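Local coordinates for ferric iron-binding protein HitA (Pseudomonas aeruginosa PAO1, PDB 6IWF) that binds ferric iron and probably serves as the solute-binding protein of an iron uptake system, with a part in gallium internalization, at residues A[144-147]-A[148-152]; A[123-127]-A[128-132]; A[39-42]-A[43-46]; A[175-178]-A[179-183]; A[113-116]-A[117-120]. One frame throughout, in Å; residues are numbered along the deposited sequence.

Interaction 1 of 5, residues A[144-147]-A[148-152]; sequences LEQV and AAVIK
Ala148, Ala149, Val150 and Ile151 each donate their backbone N-H to the carbonyl four residues back, so 144-152 is regular alpha-helix. The bond from Ile151 N to Val147 O is 2.9 Å long and close to straight, at 168°. On the side of the helix that carries Val147 and Ile151, methyl meets methyl. Val147 CG1 lies 4.2 Å from Ile151 CD1. Val147 sets CG1 anti to its backbone N (chi1 177°), which leans that methyl toward the next turn. Ile151 CG1 lies beside the same acceptor, 3.5 Å from Val147 O. The segment is the middle of helix 141-154 in a solute-binding protein of the PBP clan. Val147 and Ala148 pack on Ala298 of helix 296-305, while Val150 and Ile151 turn to helix 156-169. Gln146 is bent at chi2 (65°), and its amide swings over the next turn. There Gln146 NE2 lies 4.0 Å from Ala149 CB and equally far from Val150 CG2. These are plain van der Waals contacts. The buried amide nitrogen finds its hydrogen-bond partner in the carbonyl of Pro220. Val150 CG2 also sits against the Gln146 carbonyl, 3.4 Å from Gln146 O.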
loop_
_atom_site.group_PDB
_atom_site.type_symbol
_atom_site.label_atom_id
_atom_site.label_comp_id
_atom_site.label_asym_id
_atom_site.label_seq_id
_atom_site.Cartn_x
_atom_site.Cartn_y
_atom_site.Cartn_z
ATOM N N LEU A 144 0.815 5.724 -7.946
ATOM C CA LEU A 144 2.208 5.923 -8.335
ATOM C C LEU A 144 2.911 4.590 -8.537
ATOM O O LEU A 144 3.639 4.401 -9.518
ATOM C CB LEU A 144 2.930 6.754 -7.279
ATOM C CG LEU A 144 4.423 6.963 -7.545
ATOM C CD1 LEU A 144 4.618 7.812 -8.778
ATOM C CD2 LEU A 144 5.054 7.613 -6.320
ATOM N N GLU A 145 2.706 3.651 -7.612
ATOM C CA GLU A 145 3.314 2.333 -7.769
ATOM C C GLU A 145 2.754 1.612 -8.992
ATOM O O GLU A 145 3.494 0.905 -9.690
ATOM C CB GLU A 145 3.109 1.496 -6.509
ATOM C CG GLU A 145 4.276 1.641 -5.551
ATOM C CD GLU A 145 3.946 1.204 -4.152
ATOM O OE1 GLU A 145 4.499 0.180 -3.682
ATOM O OE2 GLU A 145 3.120 1.889 -3.520
ATOM N N GLN A 146 1.459 1.802 -9.279
ATOM C CA GLN A 146 0.878 1.226 -10.492
ATOM C C GLN A 146 1.606 1.731 -11.730
ATOM O O GLN A 146 1.906 0.963 -12.647
ATOM C CB GLN A 146 -0.612 1.565 -10.585
ATOM C CG GLN A 146 -1.289 0.985 -11.852
ATOM C CD GLN A 146 -1.307 -0.550 -11.834
ATOM O OE1 GLN A 146 -2.273 -1.159 -11.360
ATOM N NE2 GLN A 146 -0.245 -1.178 -12.349
ATOM N N VAL A 147 1.878 3.032 -11.783
ATOM C CA VAL A 147 2.577 3.575 -12.945
ATOM C C VAL A 147 3.982 2.999 -13.043
ATOM O O VAL A 147 4.447 2.633 -14.133
ATOM C CB VAL A 147 2.596 5.114 -12.874
ATOM C CG1 VAL A 147 3.399 5.695 -14.047
ATOM C CG2 VAL A 147 1.179 5.637 -12.884
ATOM N N ALA A 148 4.682 2.905 -11.910
ATOM C CA ALA A 148 6.025 2.344 -11.924
ATOM C C ALA A 148 6.008 0.915 -12.446
ATOM O O ALA A 148 6.917 0.502 -13.171
ATOM C CB ALA A 148 6.643 2.390 -10.523
ATOM N N ALA A 149 4.973 0.152 -12.087
ATOM C CA ALA A 149 4.848 -1.213 -12.591
ATOM C C ALA A 149 4.638 -1.230 -14.101
ATOM O O ALA A 149 5.219 -2.069 -14.798
ATOM C CB ALA A 149 3.698 -1.928 -11.883
ATOM N N VAL A 150 3.829 -0.313 -14.631
ATOM C CA VAL A 150 3.631 -0.297 -16.083
ATOM C C VAL A 150 4.942 0.047 -16.788
ATOM O O VAL A 150 5.294 -0.563 -17.803
ATOM C CB VAL A 150 2.482 0.657 -16.478
ATOM C CG1 VAL A 150 2.348 0.753 -18.006
ATOM C CG2 VAL A 150 1.155 0.193 -15.883
ATOM N N ILE A 151 5.694 1.021 -16.262
ATOM C CA ILE A 151 6.988 1.350 -16.869
ATOM C C ILE A 151 7.898 0.134 -16.872
ATOM O O ILE A 151 8.550 -0.176 -17.880
ATOM C CB ILE A 151 7.656 2.520 -16.129
ATOM C CG1 ILE A 151 6.857 3.796 -16.350
ATOM C CG2 ILE A 151 9.103 2.705 -16.631
ATOM C CD1 ILE A 151 7.312 4.953 -15.468
ATOM N N LYS A 152 7.938 -0.584 -15.747
ATOM C CA LYS A 152 8.852 -1.711 -15.599
ATOM C C LYS A 152 8.463 -2.880 -16.500
ATOM O O LYS A 152 9.338 -3.549 -17.075
ATOM C CB LYS A 152 8.881 -2.136 -14.134
ATOM C CG LYS A 152 10.101 -1.668 -13.379
ATOM C CD LYS A 152 11.290 -2.541 -13.742
ATOM C CE LYS A 152 12.279 -2.622 -12.596
ATOM N NZ LYS A 152 13.188 -3.790 -12.740
#

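Interaction 2 of 5, residues A[123-127]-A[128-132]; sequences MDLSD and PSWSG
Leu125 CD2 lies over one face of the Trp130 indole. It stands 4.0 Å from the centroid of the five-membered ring, 22° off the normal, which makes a CH-pi contact. The atom closest to it is Trp130 CG, at 3.7 Å. Ser129 OG lies above the opposite face, offset toward the rim. At the ring edge, near its plane, Asp124 O approaches Trp130 CD1 to 3.1 Å. Asp127 fixes the turn that presents the ring. Its CG is anti to the backbone N (chi1 -170°), which carries the carboxylate forward past Pro128 to Ser129. Asp127 OD2 then accepts two bonds, from Ser129 N at 3.0 Å, which makes an Asx turn, and from Ser129 OG at 2.9 Å. The two donors come from opposite faces of the carboxylate plane. The backbone adds a bond from Trp130 N to Asp127 O, 3.1 Å, which closes the short 3-10 turn 128-130. Further out, Pro119 and Ile113 touch the indole, and Pro119 also packs on Leu125. This is surface packing in the connection between strands 97-108 and 134-136, away from the iron site. The paired bonds from Ser129 should restrain the Asp127 carboxylate and offset part of its negative charge.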
loop_
_atom_site.group_PDB
_atom_site.type_symbol
_atom_site.label_atom_id
_atom_site.label_comp_id
_atom_site.label_asym_id
_atom_site.label_seq_id
_atom_site.Cartn_x
_atom_site.Cartn_y
_atom_site.Cartn_z
ATOM N N MET A 123 -4.105 -2.298 -19.328
ATOM C CA MET A 123 -3.604 -1.540 -20.464
ATOM C C MET A 123 -4.707 -1.175 -21.449
ATOM O O MET A 123 -4.524 -0.241 -22.245
ATOM C CB MET A 123 -2.498 -2.338 -21.157
ATOM C CG MET A 123 -1.349 -2.757 -20.239
ATOM S SD MET A 123 -0.578 -1.353 -19.380
ATOM C CE MET A 123 0.108 -0.446 -20.776
ATOM N N ASP A 124 -5.864 -1.853 -21.385
ATOM C CA ASP A 124 -6.969 -1.547 -22.284
ATOM C C ASP A 124 -7.662 -0.236 -21.935
ATOM O O ASP A 124 -8.359 0.317 -22.788
ATOM C CB ASP A 124 -7.982 -2.699 -22.272
ATOM C CG ASP A 124 -7.411 -3.970 -22.865
ATOM O OD1 ASP A 124 -6.642 -3.877 -23.846
ATOM O OD2 ASP A 124 -7.718 -5.064 -22.353
ATOM N N LEU A 125 -7.465 0.287 -20.714
ATOM C CA LEU A 125 -8.226 1.446 -20.244
ATOM C C LEU A 125 -7.775 2.753 -20.883
ATOM O O LEU A 125 -8.421 3.790 -20.672
ATOM C CB LEU A 125 -8.126 1.539 -18.714
ATOM C CG LEU A 125 -8.973 0.470 -18.036
ATOM C CD1 LEU A 125 -8.809 0.531 -16.526
ATOM C CD2 LEU A 125 -10.450 0.640 -18.416
ATOM N N SER A 126 -6.687 2.738 -21.643
ATOM C CA SER A 126 -6.309 3.917 -22.409
ATOM C C SER A 126 -7.084 4.026 -23.716
ATOM O O SER A 126 -6.958 5.037 -24.419
ATOM C CB SER A 126 -4.797 3.892 -22.678
ATOM O OG SER A 126 -4.437 2.739 -23.429
ATOM N N ASP A 127 -7.899 3.030 -24.045
ATOM C CA ASP A 127 -8.677 3.029 -25.284
ATOM C C ASP A 127 -9.882 3.959 -25.148
ATOM O O ASP A 127 -10.518 3.995 -24.096
ATOM C CB ASP A 127 -9.144 1.607 -25.611
ATOM C CG ASP A 127 -9.754 1.493 -26.990
ATOM O OD1 ASP A 127 -8.991 1.232 -27.957
ATOM O OD2 ASP A 127 -10.990 1.671 -27.107
ATOM N N PRO A 128 -10.232 4.715 -26.199
ATOM C CA PRO A 128 -11.355 5.657 -26.069
ATOM C C PRO A 128 -12.683 5.006 -25.697
ATOM O O PRO A 128 -13.558 5.698 -25.158
ATOM C CB PRO A 128 -11.425 6.319 -27.457
ATOM C CG PRO A 128 -10.049 6.152 -28.033
ATOM C CD PRO A 128 -9.532 4.840 -27.491
ATOM N N SER A 129 -12.867 3.707 -25.945
ATOM C CA SER A 129 -14.150 3.088 -25.618
ATOM C C SER A 129 -14.454 3.133 -24.121
ATOM O O SER A 129 -15.627 3.087 -23.736
ATOM C CB SER A 129 -14.192 1.642 -26.124
ATOM O OG SER A 129 -13.240 0.818 -25.470
ATOM N N TRP A 130 -13.437 3.245 -23.267
ATOM C CA TRP A 130 -13.664 3.295 -21.826
ATOM C C TRP A 130 -13.853 4.707 -21.299
ATOM O O TRP A 130 -13.998 4.884 -20.087
ATOM C CB TRP A 130 -12.498 2.617 -21.095
ATOM C CG TRP A 130 -12.394 1.208 -21.511
ATOM C CD1 TRP A 130 -11.435 0.661 -22.314
ATOM C CD2 TRP A 130 -13.321 0.158 -21.217
ATOM N NE1 TRP A 130 -11.687 -0.670 -22.506
ATOM C CE2 TRP A 130 -12.842 -1.005 -21.846
ATOM C CE3 TRP A 130 -14.499 0.084 -20.460
ATOM C CZ2 TRP A 130 -13.503 -2.232 -21.752
ATOM C CZ3 TRP A 130 -15.153 -1.140 -20.365
ATOM C CH2 TRP A 130 -14.654 -2.273 -21.018
ATOM N N SER A 131 -13.876 5.712 -22.176
ATOM C CA SER A 131 -13.971 7.091 -21.716
ATOM C C SER A 131 -15.195 7.295 -20.820
ATOM O O SER A 131 -16.316 6.923 -21.180
ATOM C CB SER A 131 -14.035 8.038 -22.915
ATOM O OG SER A 131 -14.085 9.376 -22.456
ATOM N N GLY A 132 -14.975 7.888 -19.646
ATOM C CA GLY A 132 -16.059 8.182 -18.730
ATOM C C GLY A 132 -16.552 7.004 -17.919
ATOM O O GLY A 132 -17.421 7.189 -17.046
#

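Interaction 3 of 5, residues A[39-42]-A[43-46]; sequences GQLA and SQIT
Gln44 and Leu41 meet where the flat amide of Gln44 comes beside a leucine methyl, with Gln44 OE1 4.2 Å from Leu41 CD2. Both polar atoms of this amide have partners outside the two segments. Its OE1 accepts from Arg34 NE, and its NE2 donates to Glu48 OE2. The flat peptide carbonyl of Ala42 is approached from both of its faces. Thr46 N comes to Ala42 O from one face at 2.9 Å, and Thr46 OG1 from the other at 2.8 Å. The hydroxyl gets there because OG1 is anti to the carbonyl carbon and beside the backbone N (chi1 -60°), so it folds back along the helix. Ser43 has a similar torsion, which places Ser43 OG 3.1 Å from Gly39 O. That hydroxyl has a weak hydrogen bond with Arg67 NH1. Ser43 N donates to Gly39 O at 2.8 Å, nearly straight at 161°. Ile45 CG1 comes within 3.4 Å of Leu41 O. Leu41 and Ile45 face Tyr8 of strand 4-9, while Ala42 and Thr46 face helix 63-70. This is the two-sided packing of helix 38-48, which follows strand 30-35 in the alpha/beta fold of a periplasmic binding protein.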
loop_
_atom_site.group_PDB
_atom_site.type_symbol
_atom_site.label_atom_id
_atom_site.label_comp_id
_atom_site.label_asym_id
_atom_site.label_seq_id
_atom_site.Cartn_x
_atom_site.Cartn_y
_atom_site.Cartn_z
ATOM N N GLY A 39 4.802 10.308 2.368
ATOM C CA GLY A 39 5.828 11.233 1.907
ATOM C C GLY A 39 6.044 12.400 2.853
ATOM O O GLY A 39 7.182 12.831 3.070
ATOM N N GLN A 40 4.959 12.930 3.423
ATOM C CA GLN A 40 5.088 14.002 4.402
ATOM C C GLN A 40 5.917 13.540 5.593
ATOM O O GLN A 40 6.803 14.261 6.067
ATOM C CB GLN A 40 3.695 14.469 4.840
ATOM C CG GLN A 40 3.638 15.252 6.136
ATOM C CD GLN A 40 2.283 15.134 6.840
ATOM O OE1 GLN A 40 1.255 14.841 6.213
ATOM N NE2 GLN A 40 2.282 15.354 8.152
ATOM N N LEU A 41 5.673 12.312 6.059
ATOM C CA LEU A 41 6.426 11.805 7.203
ATOM C C LEU A 41 7.880 11.538 6.833
ATOM O O LEU A 41 8.788 11.862 7.607
ATOM C CB LEU A 41 5.766 10.545 7.752
ATOM C CG LEU A 41 4.402 10.796 8.400
ATOM C CD1 LEU A 41 3.723 9.459 8.652
ATOM C CD2 LEU A 41 4.580 11.572 9.689
ATOM N N ALA A 42 8.124 10.953 5.655
ATOM C CA ALA A 42 9.506 10.718 5.236
ATOM C C ALA A 42 10.250 12.040 5.054
ATOM O O ALA A 42 11.426 12.156 5.426
ATOM C CB ALA A 42 9.535 9.886 3.955
ATOM N N SER A 43 9.573 13.058 4.512
ATOM C CA SER A 43 10.203 14.371 4.389
ATOM C C SER A 43 10.454 15.000 5.749
ATOM O O SER A 43 11.490 15.636 5.957
ATOM C CB SER A 43 9.349 15.301 3.532
ATOM O OG SER A 43 9.319 14.828 2.201
ATOM N N GLN A 44 9.520 14.838 6.688
ATOM C CA GLN A 44 9.733 15.366 8.029
ATOM C C GLN A 44 10.943 14.713 8.679
ATOM O O GLN A 44 11.793 15.396 9.262
ATOM C CB GLN A 44 8.489 15.152 8.883
ATOM C CG GLN A 44 8.568 15.798 10.267
ATOM C CD GLN A 44 7.291 15.609 11.066
ATOM O OE1 GLN A 44 6.230 15.315 10.502
ATOM N NE2 GLN A 44 7.383 15.771 12.387
ATOM N N ILE A 45 11.043 13.382 8.579
ATOM C CA ILE A 45 12.197 12.692 9.149
ATOM C C ILE A 45 13.483 13.177 8.495
ATOM O O ILE A 45 14.496 13.392 9.171
ATOM C CB ILE A 45 12.037 11.167 9.014
ATOM C CG1 ILE A 45 10.949 10.669 9.968
ATOM C CG2 ILE A 45 13.365 10.465 9.297
ATOM C CD1 ILE A 45 10.467 9.238 9.675
ATOM N N THR A 46 13.459 13.362 7.175
ATOM C CA THR A 46 14.643 13.841 6.471
ATOM C C THR A 46 15.047 15.233 6.959
ATOM O O THR A 46 16.237 15.501 7.165
ATOM C CB THR A 46 14.388 13.829 4.966
ATOM O OG1 THR A 46 14.089 12.491 4.539
ATOM C CG2 THR A 46 15.609 14.330 4.200
#

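Interaction 4 of 5, residues A[175-178]-A[179-183]; sequences NNVT and AMKAV
Val177 and Lys181 lie side by side, one helical turn apart, and point the same way. Val177 CG1 is anti to the backbone N (chi1 178°), and this turns it toward the lysine. The lysine chain is extended beyond CG and runs back past the valine. Lys181 CE comes 3.8 Å from Val177 CG1. Nearer the backbone, Lys181 CG rests 3.4 Å from Val177 O, the same oxygen that accepts from Lys181 N at 2.9 Å. The next residue repeats the backbone bond, with Ala182 N 2.9 Å from Thr178 O and Ala182 CB 3.3 Å from that oxygen. Met180 begins beside the carbonyl of Asn176, with Met180 CB 3.5 Å from Asn176 O. The rest of its chain bends away, to Trp198 and Leu201 of helix 196-205.

Asn175 is the N-cap of helix 176-184. Asn175 OD1 accepts weakly from two amides of the first turn, Val177 N at 2.7 Å and Thr178 N at 3.3 Å. Its backbone oxygen takes the N-H of Ala179. Next to the cap, Asn176 touches Tyr197, a residue that binds ferric iron, so the start of this helix packs against the metal site. The cap gives N-H groups of the first turn an acceptor. Along the exposed side, the aliphatic part of Lys181 gives Val177 an apolar neighbour, and the contact between these two side chains is van der Waals only.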
loop_
_atom_site.group_PDB
_atom_site.type_symbol
_atom_site.label_atom_id
_atom_site.label_comp_id
_atom_site.label_asym_id
_atom_site.label_seq_id
_atom_site.Cartn_x
_atom_site.Cartn_y
_atom_site.Cartn_z
ATOM N N ASN A 175 -9.757 10.848 -3.935
ATOM C CA ASN A 175 -9.820 10.039 -2.727
ATOM C C ASN A 175 -10.282 8.637 -3.107
ATOM O O ASN A 175 -11.245 8.497 -3.862
ATOM C CB ASN A 175 -10.797 10.686 -1.727
ATOM C CG ASN A 175 -10.789 10.013 -0.382
ATOM O OD1 ASN A 175 -11.231 8.875 -0.248
ATOM N ND2 ASN A 175 -10.296 10.720 0.635
ATOM N N ASN A 176 -9.620 7.605 -2.565
ATOM C CA ASN A 176 -10.011 6.242 -2.929
ATOM C C ASN A 176 -11.395 5.897 -2.391
ATOM O O ASN A 176 -12.160 5.183 -3.053
ATOM C CB ASN A 176 -8.989 5.219 -2.422
ATOM C CG ASN A 176 -7.685 5.251 -3.186
ATOM O OD1 ASN A 176 -7.630 4.899 -4.364
ATOM N ND2 ASN A 176 -6.613 5.647 -2.505
ATOM N N VAL A 177 -11.732 6.365 -1.182
ATOM C CA VAL A 177 -13.038 6.024 -0.620
ATOM C C VAL A 177 -14.145 6.660 -1.448
ATOM O O VAL A 177 -15.194 6.047 -1.688
ATOM C CB VAL A 177 -13.126 6.441 0.862
ATOM C CG1 VAL A 177 -14.523 6.120 1.420
ATOM C CG2 VAL A 177 -12.049 5.743 1.674
ATOM N N THR A 178 -13.918 7.885 -1.923
ATOM C CA THR A 178 -14.870 8.536 -2.819
ATOM C C THR A 178 -15.058 7.758 -4.122
ATOM O O THR A 178 -16.191 7.588 -4.591
ATOM C CB THR A 178 -14.401 9.959 -3.112
ATOM O OG1 THR A 178 -14.202 10.653 -1.868
ATOM C CG2 THR A 178 -15.435 10.691 -3.941
ATOM N N ALA A 179 -13.962 7.299 -4.730
ATOM C CA ALA A 179 -14.067 6.507 -5.958
ATOM C C ALA A 179 -14.811 5.193 -5.718
ATOM O O ALA A 179 -15.619 4.760 -6.558
ATOM C CB ALA A 179 -12.668 6.233 -6.521
ATOM N N MET A 180 -14.546 4.540 -4.586
ATOM C CA MET A 180 -15.208 3.274 -4.278
ATOM C C MET A 180 -16.689 3.484 -4.021
ATOM O O MET A 180 -17.530 2.719 -4.508
ATOM C CB MET A 180 -14.537 2.603 -3.075
ATOM C CG MET A 180 -15.164 1.287 -2.623
ATOM S SD MET A 180 -14.842 -0.091 -3.759
ATOM C CE MET A 180 -16.445 -0.274 -4.547
ATOM N N LYS A 181 -17.040 4.528 -3.269
ATOM C CA LYS A 181 -18.455 4.797 -3.082
ATOM C C LYS A 181 -19.121 5.215 -4.389
ATOM O O LYS A 181 -20.305 4.929 -4.587
ATOM C CB LYS A 181 -18.644 5.858 -1.991
ATOM C CG LYS A 181 -18.357 5.327 -0.582
ATOM C CD LYS A 181 -18.424 6.439 0.462
ATOM C CE LYS A 181 -18.245 5.909 1.896
ATOM N NZ LYS A 181 -18.405 6.998 2.929
ATOM N N ALA A 182 -18.384 5.871 -5.298
ATOM C CA ALA A 182 -18.977 6.257 -6.576
ATOM C C ALA A 182 -19.333 5.032 -7.415
ATOM O O ALA A 182 -20.360 5.022 -8.103
ATOM C CB ALA A 182 -18.038 7.180 -7.354
ATOM N N VAL A 183 -18.502 3.986 -7.374
ATOM C CA VAL A 183 -18.882 2.733 -8.030
ATOM C C VAL A 183 -20.093 2.129 -7.340
ATOM O O VAL A 183 -21.051 1.694 -7.992
ATOM C CB VAL A 183 -17.709 1.741 -8.044
ATOM C CG1 VAL A 183 -18.160 0.403 -8.660
ATOM C CG2 VAL A 183 -16.537 2.312 -8.808
#

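Interaction 5 of 5, residues A[113-116]-A[117-120]; sequences IDEK and DLPK
Ile113 has CG1 anti to its backbone N (chi1 -175°), and CG2 then falls between the backbone N and the carbonyl carbon. Both branches turn toward the returning chain. Ile113 CG2 meets Leu118 CD2 at 3.7 Å, and Ile113 CD1 lies 3.6 Å from Asp117 O. Lys116 also has CG between N and the carbonyl carbon (chi1 72°), and its chain bends at chi4. This carries the ammonium group alongside the next residue. Lys116 NZ stands 3.3 Å from Asp117 OD1, a salt bridge with a weak hydrogen bond. Asp114 and Asp117 point the same way, their carboxylate planes 44° apart. Asp114 OD2 and Asp117 OD2 are 3.8 Å apart, so two like charges sit close together. One water bridges the two from the side. The water donates to Asp117 OD2 at 2.7 Å, donates weakly to Asp114 OD2 and accepts from Asp114 N. The water and Lys116 would both ease the repulsion. Leu118 CG lies 3.4 Å from Glu115 O, and Glu115 CG borders the same leucine.

Ile113 and Leu118 also pack on Tyr108 and Met190, from strands 97-108 and 190-194. The backbone closes with Asp117 N to Asp114 O, 2.9 Å, and Leu118 N to Glu115 O. These i to i+3 bonds are typical of a short 3-10 turn, here in the loop that follows strand 97-108.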
loop_
_atom_site.group_PDB
_atom_site.type_symbol
_atom_site.label_atom_id
_atom_site.label_comp_id
_atom_site.label_asym_id
_atom_site.label_seq_id
_atom_site.Cartn_x
_atom_site.Cartn_y
_atom_site.Cartn_z
ATOM N N ILE A 113 -22.184 -2.869 -15.785
ATOM C CA ILE A 113 -21.316 -3.578 -16.717
ATOM C C ILE A 113 -21.232 -5.032 -16.284
ATOM O O ILE A 113 -21.011 -5.325 -15.105
ATOM C CB ILE A 113 -19.912 -2.940 -16.813
ATOM C CG1 ILE A 113 -19.096 -3.652 -17.892
ATOM C CG2 ILE A 113 -19.156 -2.972 -15.451
ATOM C CD1 ILE A 113 -17.956 -2.798 -18.452
ATOM N N ASP A 114 -21.433 -5.944 -17.234
ATOM C CA ASP A 114 -21.283 -7.361 -16.941
ATOM C C ASP A 114 -19.809 -7.718 -16.790
ATOM O O ASP A 114 -18.939 -7.152 -17.453
ATOM C CB ASP A 114 -21.904 -8.225 -18.044
ATOM C CG ASP A 114 -23.410 -8.029 -18.177
ATOM O OD1 ASP A 114 -24.106 -7.951 -17.140
ATOM O OD2 ASP A 114 -23.903 -7.965 -19.329
ATOM N N GLU A 115 -19.541 -8.681 -15.912
ATOM C CA GLU A 115 -18.171 -9.136 -15.686
ATOM C C GLU A 115 -17.471 -9.514 -16.990
ATOM O O GLU A 115 -16.295 -9.181 -17.195
ATOM C CB GLU A 115 -18.182 -10.316 -14.708
ATOM C CG GLU A 115 -16.817 -10.894 -14.399
ATOM C CD GLU A 115 -16.898 -12.246 -13.698
ATOM O OE1 GLU A 115 -18.017 -12.799 -13.596
ATOM O OE2 GLU A 115 -15.847 -12.756 -13.253
ATOM N N LYS A 116 -18.184 -10.181 -17.903
ATOM C CA LYS A 116 -17.557 -10.624 -19.147
ATOM C C LYS A 116 -17.169 -9.464 -20.056
ATOM O O LYS A 116 -16.349 -9.657 -20.961
ATOM C CB LYS A 116 -18.482 -11.592 -19.895
ATOM C CG LYS A 116 -19.705 -10.957 -20.531
ATOM C CD LYS A 116 -20.433 -11.968 -21.426
ATOM C CE LYS A 116 -21.783 -11.451 -21.895
ATOM N NZ LYS A 116 -21.670 -10.210 -22.713
ATOM N N ASP A 117 -17.710 -8.266 -19.823
ATOM C CA ASP A 117 -17.439 -7.088 -20.641
ATOM C C ASP A 117 -16.423 -6.139 -20.013
ATOM O O ASP A 117 -16.174 -5.068 -20.570
ATOM C CB ASP A 117 -18.736 -6.317 -20.911
ATOM C CG ASP A 117 -19.728 -7.113 -21.754
ATOM O OD1 ASP A 117 -19.282 -7.920 -22.602
ATOM O OD2 ASP A 117 -20.952 -6.928 -21.557
ATOM N N LEU A 118 -15.863 -6.491 -18.856
ATOM C CA LEU A 118 -14.820 -5.695 -18.242
ATOM C C LEU A 118 -13.569 -5.703 -19.122
ATOM O O LEU A 118 -13.339 -6.650 -19.886
ATOM C CB LEU A 118 -14.498 -6.255 -16.855
ATOM C CG LEU A 118 -15.640 -6.172 -15.836
ATOM C CD1 LEU A 118 -15.343 -6.969 -14.560
ATOM C CD2 LEU A 118 -15.868 -4.745 -15.507
ATOM N N PRO A 119 -12.727 -4.670 -19.014
ATOM C CA PRO A 119 -11.461 -4.687 -19.754
ATOM C C PRO A 119 -10.641 -5.904 -19.374
ATOM O O PRO A 119 -10.601 -6.307 -18.208
ATOM C CB PRO A 119 -10.766 -3.393 -19.321
ATOM C CG PRO A 119 -11.385 -3.067 -18.002
ATOM C CD PRO A 119 -12.817 -3.512 -18.105
ATOM N N LYS A 120 -9.966 -6.474 -20.373
ATOM C CA LYS A 120 -9.167 -7.672 -20.145
ATOM C C LYS A 120 -7.860 -7.356 -19.433
ATOM O O LYS A 120 -7.336 -8.200 -18.691
ATOM C CB LYS A 120 -8.866 -8.378 -21.477
ATOM C CG LYS A 120 -10.078 -8.651 -22.395
ATOM C CD LYS A 120 -11.404 -8.831 -21.651
ATOM C CE LYS A 120 -11.536 -10.194 -20.971
ATOM N NZ LYS A 120 -12.909 -10.356 -20.404
HETATM O O HOH W 1 -22.243 -5.134 -19.936
#

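In the fold
Interaction 1 is buried, interaction 2 lies at the surface, and interactions 3, 4 and 5 are partly buried. Interactions 1, 3 and 4 lie along helices 141-154, 38-48 and 176-184. Interactions 2 and 5 belong to one connection between strands 97-108 and 134-136. These two touch directly, with Trp130 CH2 3.7 Å from Pro119 CD. Interaction 2 also reaches interaction 1, where Met123 CE packs on Val150 CG1 at 3.8 Å. Interactions 3 and 4 touch none of the others; the centre of interaction 3 is about 41 Å from that of interaction 5. The side chains of interaction 1 are mostly apolar, hydroxyl and cap bonds mark interactions 3 and 4, and carboxylates feature in interactions 2 and 5.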